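Local coordinates for DUF871 domain-containing protein (Enterococcus faecalis, PDB 2P0O), which is of unproven function but probably acts as a 6-phospho-N-acetylmuramidase, joining a TIM barrel to a smaller cyclophilin-like domain, at residues T225-E228 with R229-A232; F234-Y237 with H238-Q242; T336-D340 with K341-I345; E364-F367 with R368-N371. One frame throughout, in Å; residues are numbered along the deposited sequence. Where two conformers were deposited one is given.

Contact 1: T225-E228 with R229-A232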
loop_
_atom_site.group_PDB
_atom_site.type_symbol
_atom_site.label_atom_id
_atom_site.label_comp_id
_atom_site.label_asym_id
_atom_site.label_seq_id
_atom_site.Cartn_x
_atom_site.Cartn_y
_atom_site.Cartn_z
ATOM N N THR A 225 11.393 -0.111 4.316
ATOM C CA THR A 225 11.077 -1.387 3.693
ATOM C C THR A 225 9.818 -1.984 4.315
ATOM O O THR A 225 9.368 -1.594 5.414
ATOM C CB THR A 225 12.215 -2.455 3.854
ATOM O OG1 THR A 225 12.301 -2.858 5.231
ATOM C CG2 THR A 225 13.615 -1.956 3.352
ATOM N N ILE A 226 9.258 -2.954 3.601
ATOM C CA ILE A 226 8.221 -3.821 4.152
ATOM C C ILE A 226 8.882 -5.161 4.419
ATOM O O ILE A 226 9.952 -5.423 3.872
ATOM C CB ILE A 226 7.036 -3.988 3.186
ATOM C CG1 ILE A 226 7.521 -4.119 1.744
ATOM C CG2 ILE A 226 6.025 -2.815 3.373
ATOM C CD1 ILE A 226 6.449 -4.570 0.775
ATOM N N SER A 227 8.266 -6.000 5.251
ATOM C CA SER A 227 8.816 -7.324 5.547
ATOM C C SER A 227 8.686 -8.253 4.332
ATOM O O SER A 227 7.887 -7.996 3.434
ATOM C CB SER A 227 8.071 -7.949 6.713
ATOM O OG SER A 227 6.745 -8.234 6.300
ATOM N N GLU A 228 9.479 -9.326 4.308
ATOM C CA GLU A 228 9.355 -10.367 3.294
ATOM C C GLU A 228 7.924 -10.914 3.159
ATOM O O GLU A 228 7.452 -11.175 2.042
ATOM C CB GLU A 228 10.344 -11.515 3.583
ATOM C CG GLU A 228 11.818 -11.092 3.538
ATOM C CD GLU A 228 12.446 -11.235 2.141
ATOM O OE1 GLU A 228 11.739 -11.681 1.197
ATOM O OE2 GLU A 228 13.656 -10.913 1.989
ATOM N N ARG A 229 7.242 -11.077 4.291
ATOM C CA ARG A 229 5.889 -11.584 4.342
ATOM C C ARG A 229 4.935 -10.682 3.564
ATOM O O ARG A 229 4.038 -11.145 2.815
ATOM C CB ARG A 229 5.437 -11.634 5.805
ATOM C CG ARG A 229 4.106 -12.351 6.020
ATOM C CD ARG A 229 3.669 -12.269 7.490
ATOM N NE ARG A 229 2.519 -13.135 7.734
ATOM C CZ ARG A 229 1.244 -12.819 7.481
ATOM N NH1 ARG A 229 0.912 -11.632 6.966
ATOM N NH2 ARG A 229 0.297 -13.702 7.736
ATOM N N THR A 230 5.105 -9.383 3.795
ATOM C CA THR A 230 4.265 -8.383 3.180
ATOM C C THR A 230 4.577 -8.266 1.689
ATOM O O THR A 230 3.670 -8.149 0.877
ATOM C CB THR A 230 4.402 -7.039 3.949
ATOM O OG1 THR A 230 3.994 -7.264 5.298
ATOM C CG2 THR A 230 3.526 -5.964 3.345
HETATM N N MSE A 231 5.861 -8.284 1.345
HETATM C CA MSE A 231 6.287 -8.376 -0.071
HETATM C C MSE A 231 5.600 -9.533 -0.823
HETATM O O MSE A 231 5.145 -9.377 -1.969
HETATM C CB MSE A 231 7.806 -8.547 -0.171
HETATM C CG MSE A 231 8.537 -7.339 0.350
HETATM SE SE MSE A 231 10.487 -7.504 0.371
HETATM C CE MSE A 231 10.790 -7.542 -1.550
ATOM N N ALA A 232 5.540 -10.682 -0.152
ATOM C CA ALA A 232 4.953 -11.909 -0.710
ATOM C C ALA A 232 3.479 -11.715 -0.972
ATOM O O ALA A 232 2.964 -12.238 -1.958
ATOM C CB ALA A 232 5.168 -13.073 0.224
#
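Where the loop after strand 218-221 turns into helix 228-240, Ser-227 O takes Met-231 N at 2.9 Å in an almost straight bond, 176° at the hydrogen, which closes the first helical turn. The next rung pairs Ala-232 N with Glu-228 O and is more bent. Ser-227 is the N-cap. With its OG held between its own backbone N and carbonyl carbon (chi1 68°), the hydroxyl points forward to the first turn, where Ser-227 OG sits 3.1 Å from Thr-230 OG1 and close to Thr-230 CB. On another side of the turn, Ile-226, one residue before the cap, lays its CG1 branch across the selenomethionine Met-231. Ile-226 CD1 meets Met-231 CG at 3.5 Å, tight for two carbons, while Ile-226 CG2 touches Thr-230 CG2 at 4.0 Å with the two side chains roughly perpendicular. An apolar pair spanning the cap in this way, from the residue before it to the fourth residue after it, is a hydrophobic staple. Met-231 CG also rests 3.2 Å from Ser-227 O, beside the backbone bond; beyond it the chain bends at chi3 and carries SE off toward helix 17-28. The extended Arg-229 forms salt bridges with Asp-342 and Glu-246. The helix start is thus fixed by apolar packing on one side and by polar bonds on another: the carboxylate of Asp-181 binds both Ser-227 N and Thr-230 OG1, which ties the first turn to the loop after strand 173-178.

Contact 2: F234-Y237 with H238-Q242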
loop_
_atom_site.group_PDB
_atom_site.type_symbol
_atom_site.label_atom_id
_atom_site.label_comp_id
_atom_site.label_asym_id
_atom_site.label_seq_id
_atom_site.Cartn_x
_atom_site.Cartn_y
_atom_site.Cartn_z
ATOM N N PHE A 234 1.976 -8.692 -1.581
ATOM C CA PHE A 234 1.939 -7.837 -2.762
ATOM C C PHE A 234 2.178 -8.676 -3.999
ATOM O O PHE A 234 1.404 -8.605 -4.955
ATOM C CB PHE A 234 2.950 -6.666 -2.703
ATOM C CG PHE A 234 2.462 -5.472 -1.892
ATOM C CD1 PHE A 234 1.538 -4.558 -2.437
ATOM C CD2 PHE A 234 2.948 -5.241 -0.598
ATOM C CE1 PHE A 234 1.088 -3.436 -1.684
ATOM C CE2 PHE A 234 2.505 -4.112 0.163
ATOM C CZ PHE A 234 1.584 -3.228 -0.378
ATOM N N GLY A 235 3.235 -9.485 -3.957
ATOM C CA GLY A 235 3.664 -10.249 -5.101
ATOM C C GLY A 235 2.597 -11.223 -5.514
ATOM O O GLY A 235 2.305 -11.352 -6.702
ATOM N N TYR A 236 2.024 -11.925 -4.551
ATOM C CA TYR A 236 0.990 -12.912 -4.844
ATOM C C TYR A 236 -0.234 -12.244 -5.509
ATOM O O TYR A 236 -0.785 -12.741 -6.495
ATOM C CB TYR A 236 0.590 -13.625 -3.549
ATOM C CG TYR A 236 0.241 -15.087 -3.709
ATOM C CD1 TYR A 236 -1.077 -15.498 -3.973
ATOM C CD2 TYR A 236 1.236 -16.073 -3.575
ATOM C CE1 TYR A 236 -1.386 -16.862 -4.105
ATOM C CE2 TYR A 236 0.936 -17.426 -3.694
ATOM C CZ TYR A 236 -0.368 -17.814 -3.963
ATOM O OH TYR A 236 -0.622 -19.172 -4.093
ATOM N N TYR A 237 -0.651 -11.108 -4.960
ATOM C CA TYR A 237 -1.763 -10.355 -5.502
ATOM C C TYR A 237 -1.433 -9.839 -6.888
ATOM O O TYR A 237 -2.255 -9.867 -7.798
ATOM C CB TYR A 237 -2.054 -9.152 -4.603
ATOM C CG TYR A 237 -3.343 -8.416 -4.956
ATOM C CD1 TYR A 237 -4.545 -9.114 -5.031
ATOM C CD2 TYR A 237 -3.358 -7.030 -5.219
ATOM C CE1 TYR A 237 -5.738 -8.475 -5.354
ATOM C CE2 TYR A 237 -4.573 -6.365 -5.551
ATOM C CZ TYR A 237 -5.749 -7.115 -5.608
ATOM O OH TYR A 237 -6.959 -6.553 -5.908
ATOM N N HIS A 238 -0.216 -9.345 -7.058
ATOM C CA HIS A 238 0.155 -8.745 -8.338
ATOM C C HIS A 238 0.217 -9.796 -9.470
ATOM O O HIS A 238 -0.235 -9.549 -10.590
ATOM C CB HIS A 238 1.444 -7.948 -8.141
ATOM C CG HIS A 238 2.181 -7.622 -9.396
ATOM N ND1 HIS A 238 1.843 -6.552 -10.201
ATOM C CD2 HIS A 238 3.276 -8.187 -9.955
ATOM C CE1 HIS A 238 2.698 -6.478 -11.203
ATOM N NE2 HIS A 238 3.571 -7.463 -11.083
ATOM N N GLN A 239 0.716 -10.986 -9.169
ATOM C CA GLN A 239 0.847 -12.021 -10.201
ATOM C C GLN A 239 -0.420 -12.805 -10.470
ATOM O O GLN A 239 -0.629 -13.279 -11.590
ATOM C CB GLN A 239 1.958 -13.009 -9.847
ATOM C CG GLN A 239 3.318 -12.402 -9.890
ATOM C CD GLN A 239 4.418 -13.409 -9.627
ATOM O OE1 GLN A 239 4.302 -14.605 -9.953
ATOM N NE2 GLN A 239 5.512 -12.920 -9.051
ATOM N N THR A 240 -1.247 -12.972 -9.448
ATOM C CA THR A 240 -2.399 -13.890 -9.536
ATOM C C THR A 240 -3.764 -13.255 -9.281
ATOM O O THR A 240 -4.787 -13.928 -9.441
ATOM C CB THR A 240 -2.253 -15.085 -8.535
ATOM O OG1 THR A 240 -2.522 -14.651 -7.176
ATOM C CG2 THR A 240 -0.836 -15.728 -8.637
ATOM N N ASN A 241 -3.795 -11.992 -8.838
ATOM C CA ASN A 241 -5.056 -11.356 -8.441
ATOM C C ASN A 241 -5.686 -12.012 -7.199
ATOM O O ASN A 241 -6.855 -11.801 -6.910
ATOM C CB ASN A 241 -6.072 -11.349 -9.608
ATOM C CG ASN A 241 -7.167 -10.296 -9.437
ATOM O OD1 ASN A 241 -7.020 -9.355 -8.667
ATOM N ND2 ASN A 241 -8.269 -10.454 -10.168
ATOM N N GLN A 242 -4.920 -12.812 -6.476
ATOM C CA GLN A 242 -5.450 -13.492 -5.302
ATOM C C GLN A 242 -4.915 -12.855 -4.051
ATOM O O GLN A 242 -3.731 -12.466 -4.011
ATOM C CB GLN A 242 -5.032 -14.963 -5.277
ATOM C CG GLN A 242 -5.593 -15.865 -6.354
ATOM C CD GLN A 242 -4.802 -17.184 -6.501
ATOM O OE1 GLN A 242 -4.053 -17.595 -5.612
ATOM N NE2 GLN A 242 -4.969 -17.837 -7.624
HETATM O O HOH W 1 -8.932 -7.810 -7.041
HETATM O O HOH W 2 -4.053 -7.727 -8.794
#
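Tyr-237 stands in the last turn of helix 228-240, its ring alongside Asn-241. Its CB lies 3.8 Å from Gln-242 O. CG is anti to the backbone N (chi1 -171°), which brings the ring edge to the residue that follows the turn: Tyr-237 CD1 is 3.6 Å from Gln-242 O, close to the ring plane. Tyr-237 CE1 then comes to Asn-241 OD1 at 3.7 Å, the ring and amide planes 47° apart, and the ring also stacks with that of Phe-243. At the tip, Tyr-237 OH holds a water at 2.6 Å, which donates to Asn-241 OD1; Asn-241 has two conformers, so this bridge is less certain. A second water sits over the centre of one face of the Tyr-237 ring and donates to Tyr-237 O at 3.0 Å. Here the helix ends, Asn-241 leaving helical geometry with a positive phi of 66° while its N still bonds to Tyr-237 O. Just before it, Thr-240 OG1 donates to Tyr-236 O at 2.7 Å, and Thr-240 N reaches the same oxygen from the opposite face of the carbonyl plane. Thr-240 OG1 also accepts Gln-242 N at 3.1 Å, an ST turn that leads the chain into strand 242-247. The Tyr-236 ring presents its edge to Gln-242, Tyr-236 CE1 lying 3.1 Å from Gln-242 OE1, an oxygen that is also bonded to Thr-356 of strand 354-359.

Contact 3: T336-D340 with K341-I345. Unlike the reference sequence in segment 336-340: Asp-340 (reference Glu).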
loop_
_atom_site.group_PDB
_atom_site.type_symbol
_atom_site.label_atom_id
_atom_site.label_comp_id
_atom_site.label_asym_id
_atom_site.label_seq_id
_atom_site.Cartn_x
_atom_site.Cartn_y
_atom_site.Cartn_z
ATOM N N THR A 336 -10.520 -23.325 11.642
ATOM C CA THR A 336 -9.379 -22.538 12.073
ATOM C C THR A 336 -9.815 -21.077 11.979
ATOM O O THR A 336 -11.005 -20.805 11.767
ATOM C CB THR A 336 -8.099 -22.873 11.241
ATOM O OG1 THR A 336 -7.043 -22.011 11.623
ATOM C CG2 THR A 336 -8.321 -22.692 9.735
ATOM N N ARG A 337 -8.858 -20.162 12.113
ATOM C CA ARG A 337 -9.114 -18.738 12.092
ATOM C C ARG A 337 -8.017 -17.998 11.333
ATOM O O ARG A 337 -6.847 -18.315 11.509
ATOM C CB ARG A 337 -9.161 -18.216 13.529
ATOM C CG ARG A 337 -9.853 -16.847 13.624
ATOM C CD ARG A 337 -10.134 -16.435 15.055
ATOM N NE ARG A 337 -10.700 -15.086 15.036
ATOM C CZ ARG A 337 -10.764 -14.258 16.075
ATOM N NH1 ARG A 337 -10.343 -14.630 17.287
ATOM N NH2 ARG A 337 -11.273 -13.044 15.891
ATOM N N ILE A 338 -8.386 -17.002 10.516
ATOM C CA ILE A 338 -7.406 -16.102 9.917
ATOM C C ILE A 338 -6.540 -15.419 10.955
ATOM O O ILE A 338 -7.031 -14.910 11.941
ATOM C CB ILE A 338 -8.084 -14.941 9.098
ATOM C CG1 ILE A 338 -9.110 -15.506 8.091
ATOM C CG2 ILE A 338 -6.997 -14.036 8.453
ATOM C CD1 ILE A 338 -8.478 -16.392 6.988
ATOM N N ILE A 339 -5.243 -15.408 10.701
ATOM C CA ILE A 339 -4.233 -14.777 11.562
ATOM C C ILE A 339 -4.591 -13.309 11.813
ATOM O O ILE A 339 -5.026 -12.607 10.895
ATOM C CB ILE A 339 -2.813 -14.970 10.884
ATOM C CG1 ILE A 339 -2.335 -16.417 11.076
ATOM C CG2 ILE A 339 -1.753 -13.980 11.323
ATOM C CD1 ILE A 339 -2.665 -17.030 12.405
ATOM N N ASP A 340 -4.431 -12.866 13.054
ATOM C CA ASP A 340 -4.836 -11.508 13.438
ATOM C C ASP A 340 -4.363 -10.488 12.401
ATOM O O ASP A 340 -5.140 -9.659 11.928
ATOM C CB ASP A 340 -4.281 -11.144 14.825
ATOM C CG ASP A 340 -4.948 -9.932 15.425
ATOM O OD1 ASP A 340 -5.613 -9.190 14.680
ATOM O OD2 ASP A 340 -4.812 -9.708 16.662
ATOM N N LYS A 341 -3.087 -10.577 12.056
ATOM C CA LYS A 341 -2.433 -9.650 11.138
ATOM C C LYS A 341 -3.057 -9.641 9.728
ATOM O O LYS A 341 -2.979 -8.637 9.023
ATOM C CB LYS A 341 -0.908 -9.933 11.105
ATOM C CG LYS A 341 -0.148 -9.489 9.822
ATOM C CD LYS A 341 0.436 -8.053 9.898
ATOM C CE LYS A 341 1.629 -7.864 8.940
ATOM N NZ LYS A 341 2.409 -6.541 9.153
ATOM N N ASP A 342 -3.697 -10.726 9.312
ATOM C CA ASP A 342 -4.277 -10.746 7.974
ATOM C C ASP A 342 -5.747 -10.365 7.940
ATOM O O ASP A 342 -6.339 -10.200 6.872
ATOM C CB ASP A 342 -4.028 -12.089 7.264
ATOM C CG ASP A 342 -2.572 -12.269 6.873
ATOM O OD1 ASP A 342 -1.830 -11.259 6.833
ATOM O OD2 ASP A 342 -2.139 -13.420 6.634
ATOM N N GLN A 343 -6.332 -10.159 9.108
ATOM C CA GLN A 343 -7.764 -9.883 9.130
ATOM C C GLN A 343 -8.200 -8.573 8.473
ATOM O O GLN A 343 -9.348 -8.442 8.111
ATOM C CB GLN A 343 -8.286 -9.988 10.570
ATOM C CG GLN A 343 -8.419 -11.465 10.996
ATOM C CD GLN A 343 -8.921 -11.620 12.411
ATOM O OE1 GLN A 343 -9.664 -10.791 12.889
ATOM N NE2 GLN A 343 -8.513 -12.682 13.082
ATOM N N THR A 344 -7.319 -7.587 8.330
ATOM C CA THR A 344 -7.703 -6.387 7.579
ATOM C C THR A 344 -7.768 -6.620 6.052
ATOM O O THR A 344 -8.167 -5.748 5.308
ATOM C CB THR A 344 -6.791 -5.203 7.847
ATOM O OG1 THR A 344 -5.430 -5.593 7.604
ATOM C CG2 THR A 344 -6.965 -4.681 9.302
ATOM N N ILE A 345 -7.348 -7.786 5.589
ATOM C CA ILE A 345 -7.496 -8.143 4.175
ATOM C C ILE A 345 -8.945 -8.558 3.885
ATOM O O ILE A 345 -9.468 -8.333 2.771
ATOM C CB ILE A 345 -6.533 -9.295 3.793
ATOM C CG1 ILE A 345 -5.089 -8.841 4.003
ATOM C CG2 ILE A 345 -6.790 -9.782 2.348
ATOM C CD1 ILE A 345 -4.055 -10.016 4.040
#
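A run of type I-like turns carries the chain off the end of strand 332-337, and Gln-343 folds back across it to hold Ile-338. Gln-343 NE2 donates to Ile-338 O at 2.9 Å, nearly straight at 166°, with the oxygen in the plane of the amide. The side chain can span this gap because it is extended beyond CG (chi2 180°), and Gln-343 CG meets Ile-338 CG2 at 3.9 Å on the way. The same methyl, Ile-338 CG2, touches Asp-342 CB at 3.7 Å, the two side chains crossing at about a right angle. Backbone bonds define the turns: Asp-342 N to Ile-339 O at 2.8 Å, then Gln-343 N to Asp-340 O at 3.1 Å. The Arg-337 side chain crosses that of Gln-343 at about a right angle, its guanidinium tilted 34° from the amide, but its NH2 bonds to Val-302 O. The carboxylate of Asp-342 forms a salt bridge with Arg-229 of helix 228-240 and accepts from Glu-246 N and Gln-233 NE2, while Lys-341 forms a salt bridge with Asp-181. The turns lie between strand 242-247, which packs on Ile-338, and helices 203-212 and 228-240.

Contact 4: E364-F367 with R368-N371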
loop_
_atom_site.group_PDB
_atom_site.type_symbol
_atom_site.label_atom_id
_atom_site.label_comp_id
_atom_site.label_asym_id
_atom_site.label_seq_id
_atom_site.Cartn_x
_atom_site.Cartn_y
_atom_site.Cartn_z
ATOM N N GLU A 364 5.861 -16.642 2.854
ATOM C CA GLU A 364 7.103 -16.437 2.114
ATOM C C GLU A 364 7.449 -17.569 1.135
ATOM O O GLU A 364 7.748 -17.297 -0.028
ATOM C CB GLU A 364 8.265 -16.142 3.058
ATOM C CG GLU A 364 8.072 -14.852 3.868
ATOM C CD GLU A 364 7.546 -15.070 5.302
ATOM O OE1 GLU A 364 6.564 -15.855 5.491
ATOM O OE2 GLU A 364 8.141 -14.442 6.231
ATOM N N ASN A 365 7.403 -18.819 1.586
ATOM C CA ASN A 365 7.687 -19.932 0.673
ATOM C C ASN A 365 6.570 -20.188 -0.323
ATOM O O ASN A 365 6.812 -20.701 -1.415
ATOM C CB ASN A 365 8.049 -21.237 1.392
ATOM C CG ASN A 365 8.606 -22.296 0.427
ATOM O OD1 ASN A 365 9.368 -21.984 -0.490
ATOM N ND2 ASN A 365 8.204 -23.545 0.621
ATOM N N GLU A 366 5.355 -19.821 0.037
ATOM C CA GLU A 366 4.247 -19.992 -0.873
ATOM C C GLU A 366 4.450 -19.049 -2.074
ATOM O O GLU A 366 4.268 -19.465 -3.215
ATOM C CB GLU A 366 2.958 -19.691 -0.131
ATOM C CG GLU A 366 1.838 -20.627 -0.409
ATOM C CD GLU A 366 2.170 -22.087 -0.145
ATOM O OE1 GLU A 366 2.372 -22.508 1.029
ATOM O OE2 GLU A 366 2.222 -22.811 -1.142
ATOM N N PHE A 367 4.877 -17.799 -1.819
ATOM C CA PHE A 367 5.215 -16.893 -2.917
ATOM C C PHE A 367 6.459 -17.339 -3.700
ATOM O O PHE A 367 6.494 -17.191 -4.928
ATOM C CB PHE A 367 5.374 -15.440 -2.466
ATOM C CG PHE A 367 5.671 -14.492 -3.620
ATOM C CD1 PHE A 367 4.749 -14.319 -4.649
ATOM C CD2 PHE A 367 6.880 -13.807 -3.689
ATOM C CE1 PHE A 367 5.025 -13.491 -5.726
ATOM C CE2 PHE A 367 7.161 -12.964 -4.768
ATOM C CZ PHE A 367 6.227 -12.814 -5.787
ATOM N N ARG A 368 7.462 -17.880 -3.000
ATOM C CA ARG A 368 8.658 -18.433 -3.645
ATOM C C ARG A 368 8.316 -19.533 -4.655
ATOM O O ARG A 368 8.949 -19.650 -5.716
ATOM C CB ARG A 368 9.613 -19.031 -2.592
ATOM C CG ARG A 368 10.971 -18.371 -2.523
ATOM C CD ARG A 368 11.968 -19.188 -1.649
ATOM N NE ARG A 368 11.552 -19.296 -0.236
ATOM C CZ ARG A 368 11.555 -18.298 0.659
ATOM N NH1 ARG A 368 11.944 -17.067 0.319
ATOM N NH2 ARG A 368 11.150 -18.531 1.908
ATOM N N LYS A 369 7.314 -20.333 -4.295
ATOM C CA LYS A 369 6.917 -21.491 -5.073
ATOM C C LYS A 369 6.423 -21.054 -6.429
ATOM O O LYS A 369 6.717 -21.689 -7.426
ATOM C CB LYS A 369 5.832 -22.291 -4.345
ATOM C CG LYS A 369 6.355 -23.166 -3.212
ATOM C CD LYS A 369 5.575 -24.469 -3.138
ATOM C CE LYS A 369 4.147 -24.229 -2.707
ATOM N NZ LYS A 369 3.173 -24.776 -3.672
ATOM N N LEU A 370 5.679 -19.955 -6.456
ATOM C CA LEU A 370 5.169 -19.398 -7.693
ATOM C C LEU A 370 6.244 -19.152 -8.739
ATOM O O LEU A 370 5.981 -19.272 -9.935
ATOM C CB LEU A 370 4.437 -18.084 -7.408
ATOM C CG LEU A 370 2.935 -18.115 -7.175
ATOM C CD1 LEU A 370 2.171 -18.088 -8.504
ATOM C CD2 LEU A 370 2.502 -19.340 -6.385
ATOM N N ASN A 371 7.454 -18.816 -8.283
ATOM C CA ASN A 371 8.553 -18.371 -9.155
ATOM C C ASN A 371 9.723 -19.330 -9.197
ATOM O O ASN A 371 10.797 -18.956 -9.648
ATOM C CB ASN A 371 9.057 -16.996 -8.700
ATOM C CG ASN A 371 7.933 -16.004 -8.486
ATOM O OD1 ASN A 371 7.180 -15.696 -9.417
ATOM N ND2 ASN A 371 7.821 -15.480 -7.265
#
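Asn-365 O takes Lys-369 N at 2.9 Å, the shortest sound bond of this stretch of helix 363-370, and Lys-369 CG leans on the same oxygen, Asn-365 O, at 3.1 Å. The preceding rung joins Arg-368 N to Glu-364 O at 3.0 Å. Arg-368 then doubles back along the helix through a bend at chi3 (-63°), so that its guanidinium lies flat over the preceding turn, with Glu-364 O beneath its centre at 4.0 Å. Arg-368 NE makes a weak bond of 3.5 Å to Asn-365 OD1, the amide and guanidinium planes being 23° apart; as Asn-365 has two conformers, this link is doubtful. Further round, Glu-366 and Lys-369 run side by side and pair their charges, although the carboxylate is crowded in the model and the exact geometry is uncertain. Toward the C-terminus the bonds change: Leu-370 N reaches Phe-367 O only weakly, and Asn-371 N bonds to Arg-368 O at 3.1 Å, three residues back rather than four. Asn-371 brings its amide over one face of the Phe-367 ring, Asn-371 ND2 lying 3.4 Å from Phe-367 CZ, with the two planes nearly perpendicular at 79°. Phe-367 CG stands anti to the backbone N, which leaves the ring under that amide. Phe-367 and Leu-370 touch helix 228-240: Phe-367 packs on Ala-232 and Gln-239, Leu-370 on Tyr-236 and Thr-240, so that this C-terminal helix lies against the one that follows the last barrel strand.

How the contacts relate
Contacts 1 and 2 are the start and end of helix 228-240, their centres 13 Å apart, with Ile-226 CD1 3.8 Å from Phe-234 CD2. The other two contacts meet that helix from different parts of the chain. Contact 3 joins contact 1 through the salt bridge of Asp-342 OD2 to Arg-229 NH2, 2.7 Å, linking the two family domains. Contact 4 packs against both contacts 1 and 2, along the middle of the helix: Phe-367 CB is 3.6 Å from Ala-232 CB, and Phe-367 CE1 is 3.3 Å from Gly-235 C. Contacts 3 and 4 do not touch, their nearest atoms about 9 Å apart. The bound sodium ion lies about 11 Å from the Tyr-237 side chain.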